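Local coordinates for protein lysin (PDB 6ILU) that probably binds the bacterial cell wall through its SH3b domain, directing the phage endolysin to its Bacillus host, at residues 84-89 with 132-137. Sequence-based numbering, arbitrary orientation.
With SO4 (sulfate ion), chain F; SO4 (sulfate ion), chain C; SO4 (sulfate ion), chain G.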
loop_
_atom_site.group_PDB
_atom_site.type_symbol
_atom_site.label_atom_id
_atom_site.label_comp_id
_atom_site.label_asym_id
_atom_site.label_seq_id
_atom_site.Cartn_x
_atom_site.Cartn_y
_atom_site.Cartn_z
ATOM N N SER A 84 6.525 -9.692 -11.177
ATOM C CA SER A 84 5.970 -10.380 -12.365
ATOM C C SER A 84 5.902 -11.900 -12.180
ATOM O O SER A 84 6.797 -12.513 -11.565
ATOM C CB SER A 84 6.812 -10.058 -13.616
ATOM O OG SER A 84 6.316 -10.768 -14.739
ATOM N N LYS A 85 4.861 -12.518 -12.749
ATOM C CA LYS A 85 4.803 -13.976 -12.804
ATOM C C LYS A 85 5.674 -14.525 -13.936
ATOM O O LYS A 85 5.880 -15.726 -14.016
ATOM C CB LYS A 85 3.358 -14.483 -13.008
ATOM C CG LYS A 85 2.438 -14.283 -11.805
ATOM C CD LYS A 85 1.069 -14.904 -12.083
ATOM C CE LYS A 85 0.135 -14.739 -10.875
ATOM N NZ LYS A 85 -1.257 -15.238 -11.231
ATOM N N TYR A 86 6.176 -13.654 -14.802
ATOM C CA TYR A 86 6.776 -14.084 -16.076
ATOM C C TYR A 86 8.274 -13.833 -16.057
ATOM O O TYR A 86 8.741 -13.032 -15.247
ATOM C CB TYR A 86 6.109 -13.337 -17.236
ATOM C CG TYR A 86 4.604 -13.379 -17.166
ATOM C CD1 TYR A 86 3.896 -12.280 -16.713
ATOM C CD2 TYR A 86 3.899 -14.503 -17.565
ATOM C CE1 TYR A 86 2.526 -12.296 -16.630
ATOM C CE2 TYR A 86 2.509 -14.532 -17.482
ATOM C CZ TYR A 86 1.841 -13.423 -17.013
ATOM O OH TYR A 86 0.476 -13.419 -16.902
ATOM N N PRO A 87 9.027 -14.491 -16.967
ATOM C CA PRO A 87 10.480 -14.311 -16.933
ATOM C C PRO A 87 10.899 -12.874 -17.231
ATOM O O PRO A 87 10.132 -12.102 -17.790
ATOM C CB PRO A 87 10.994 -15.277 -18.011
ATOM C CG PRO A 87 9.829 -15.716 -18.798
ATOM C CD PRO A 87 8.576 -15.440 -17.997
ATOM N N VAL A 88 12.121 -12.524 -16.854
ATOM C CA VAL A 88 12.656 -11.219 -17.207
ATOM C C VAL A 88 12.685 -11.012 -18.729
ATOM O O VAL A 88 13.176 -11.865 -19.511
ATOM C CB VAL A 88 14.068 -11.023 -16.636
ATOM C CG1 VAL A 88 14.603 -9.680 -17.075
ATOM C CG2 VAL A 88 14.036 -11.125 -15.122
ATOM N N GLY A 89 12.105 -9.899 -19.153
ATOM C CA GLY A 89 12.049 -9.539 -20.559
ATOM C C GLY A 89 10.647 -9.723 -21.119
ATOM O O GLY A 89 10.350 -9.241 -22.202
ATOM N N GLU A 132 -3.764 -7.815 -11.350
ATOM C CA GLU A 132 -3.153 -8.703 -10.358
ATOM C C GLU A 132 -2.891 -10.091 -10.919
ATOM O O GLU A 132 -2.052 -10.816 -10.366
ATOM C CB GLU A 132 -4.030 -8.820 -9.104
ATOM C CG GLU A 132 -4.074 -7.459 -8.353
ATOM C CD GLU A 132 -4.696 -7.508 -6.969
ATOM O OE1 GLU A 132 -5.105 -8.599 -6.503
ATOM O OE2 GLU A 132 -4.773 -6.412 -6.358
ATOM N N GLU A 133 -3.602 -10.478 -11.990
ATOM C CA GLU A 133 -3.387 -11.800 -12.583
ATOM C C GLU A 133 -1.951 -11.952 -13.105
ATOM O O GLU A 133 -1.495 -13.081 -13.294
ATOM C CB GLU A 133 -4.389 -12.082 -13.713
ATOM C CG GLU A 133 -4.183 -11.259 -14.922
ATOM C CD GLU A 133 -5.348 -11.333 -15.888
ATOM O OE1 GLU A 133 -5.177 -11.929 -16.962
ATOM O OE2 GLU A 133 -6.430 -10.798 -15.565
ATOM N N HIS A 134 -1.257 -10.848 -13.360
ATOM C CA HIS A 134 0.078 -10.949 -13.947
ATOM C C HIS A 134 1.216 -10.923 -12.925
ATOM O O HIS A 134 2.386 -11.067 -13.293
ATOM C CB HIS A 134 0.302 -9.811 -14.941
ATOM C CG HIS A 134 -0.608 -9.869 -16.133
ATOM N ND1 HIS A 134 -0.765 -11.009 -16.889
ATOM C CD2 HIS A 134 -1.369 -8.913 -16.720
ATOM C CE1 HIS A 134 -1.621 -10.769 -17.871
ATOM N NE2 HIS A 134 -1.978 -9.495 -17.806
ATOM N N VAL A 135 0.879 -10.726 -11.662
ATOM C CA VAL A 135 1.914 -10.574 -10.637
ATOM C C VAL A 135 1.614 -11.387 -9.399
ATOM O O VAL A 135 0.478 -11.789 -9.172
ATOM C CB VAL A 135 2.040 -9.083 -10.204
ATOM C CG1 VAL A 135 2.624 -8.229 -11.364
ATOM C CG2 VAL A 135 0.688 -8.541 -9.677
ATOM N N THR A 136 2.641 -11.645 -8.587
ATOM C CA THR A 136 2.436 -12.095 -7.225
ATOM C C THR A 136 2.550 -10.887 -6.287
ATOM O O THR A 136 3.329 -9.953 -6.547
ATOM C CB THR A 136 3.445 -13.163 -6.800
ATOM O OG1 THR A 136 4.796 -12.721 -7.047
ATOM C CG2 THR A 136 3.215 -14.504 -7.613
ATOM N N ILE A 137 1.767 -10.914 -5.208
ATOM C CA ILE A 137 1.777 -9.856 -4.187
ATOM C C ILE A 137 1.954 -10.585 -2.887
ATOM O O ILE A 137 1.057 -11.316 -2.479
ATOM C CB ILE A 137 0.474 -9.043 -4.156
ATOM C CG1 ILE A 137 0.206 -8.385 -5.515
ATOM C CG2 ILE A 137 0.464 -8.004 -2.961
ATOM C CD1 ILE A 137 -1.193 -7.699 -5.631
HETATM S S SO4 F . 14.379 -15.653 -16.081
HETATM O O1 SO4 F . 15.451 -15.053 -15.291
HETATM O O2 SO4 F . 13.106 -15.205 -15.532
HETATM O O3 SO4 F . 14.450 -17.113 -16.004
HETATM O O4 SO4 F . 14.501 -15.236 -17.477
HETATM S S SO4 C . -3.164 -6.817 -19.945
HETATM O O1 SO4 C . -4.301 -6.038 -20.406
HETATM O O2 SO4 C . -2.506 -6.230 -18.786
HETATM O O3 SO4 C . -3.735 -8.139 -19.616
HETATM O O4 SO4 C . -2.207 -6.920 -21.031
HETATM S S SO4 G . -1.170 -16.164 -6.937
HETATM O O1 SO4 G . -0.449 -14.892 -7.012
HETATM O O2 SO4 G . -2.195 -16.131 -5.886
HETATM O O3 SO4 G . -0.211 -17.233 -6.660
HETATM O O4 SO4 G . -1.813 -16.412 -8.226
HETATM O O HOH W 1 6.274 -13.795 -9.075
HETATM O O HOH W 2 -2.291 -13.509 -9.118
#
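Ser84 and Val135 form an antiparallel non-hydrogen-bonded pair where strand 75-84 ends beside the start of strand 135-138, and their side chains point apart. The contact joins the loop after strand 75-84 to the 3-10 turn 132-134 at the surface of the SH3b cell-wall-binding module. A water links Ser84 O to Thr136 OG1. Ser84 OG turns back on its own chain and accepts from Tyr86 N at 2.9 Å, an ST turn just where the strand ends. Lys85 N donates to His134 O at 2.9 Å. The Lys85 side chain then runs extended across the 3-10 backbone. Its NZ reaches Glu133 O at 3.0 Å from above the carbonyl plane. NZ also donates to a water within bonding distance of Glu132 O. A weak bond of 3.3 Å runs from Lys85 NZ to a sulfate O4. Tyr86 has CG anti to its carbonyl carbon (chi1 -49°). Tyr86 OH and His134 ND1 share a hydrogen bond of 2.7 Å, with the hydroxyl at the imidazole edge. The two rings touch at their edges, planes at 54°. Lys85 CB lies over one face of the tyrosine, and Trp90 stacks with the same ring. His134 NE2 donates almost straight to a second sulfate O3 at 2.9 Å. Together these bonds would hold the imidazole's rotation in this crystal. The sulfates, probably from the crystallisation liquor, mark where the surface accepts an anion.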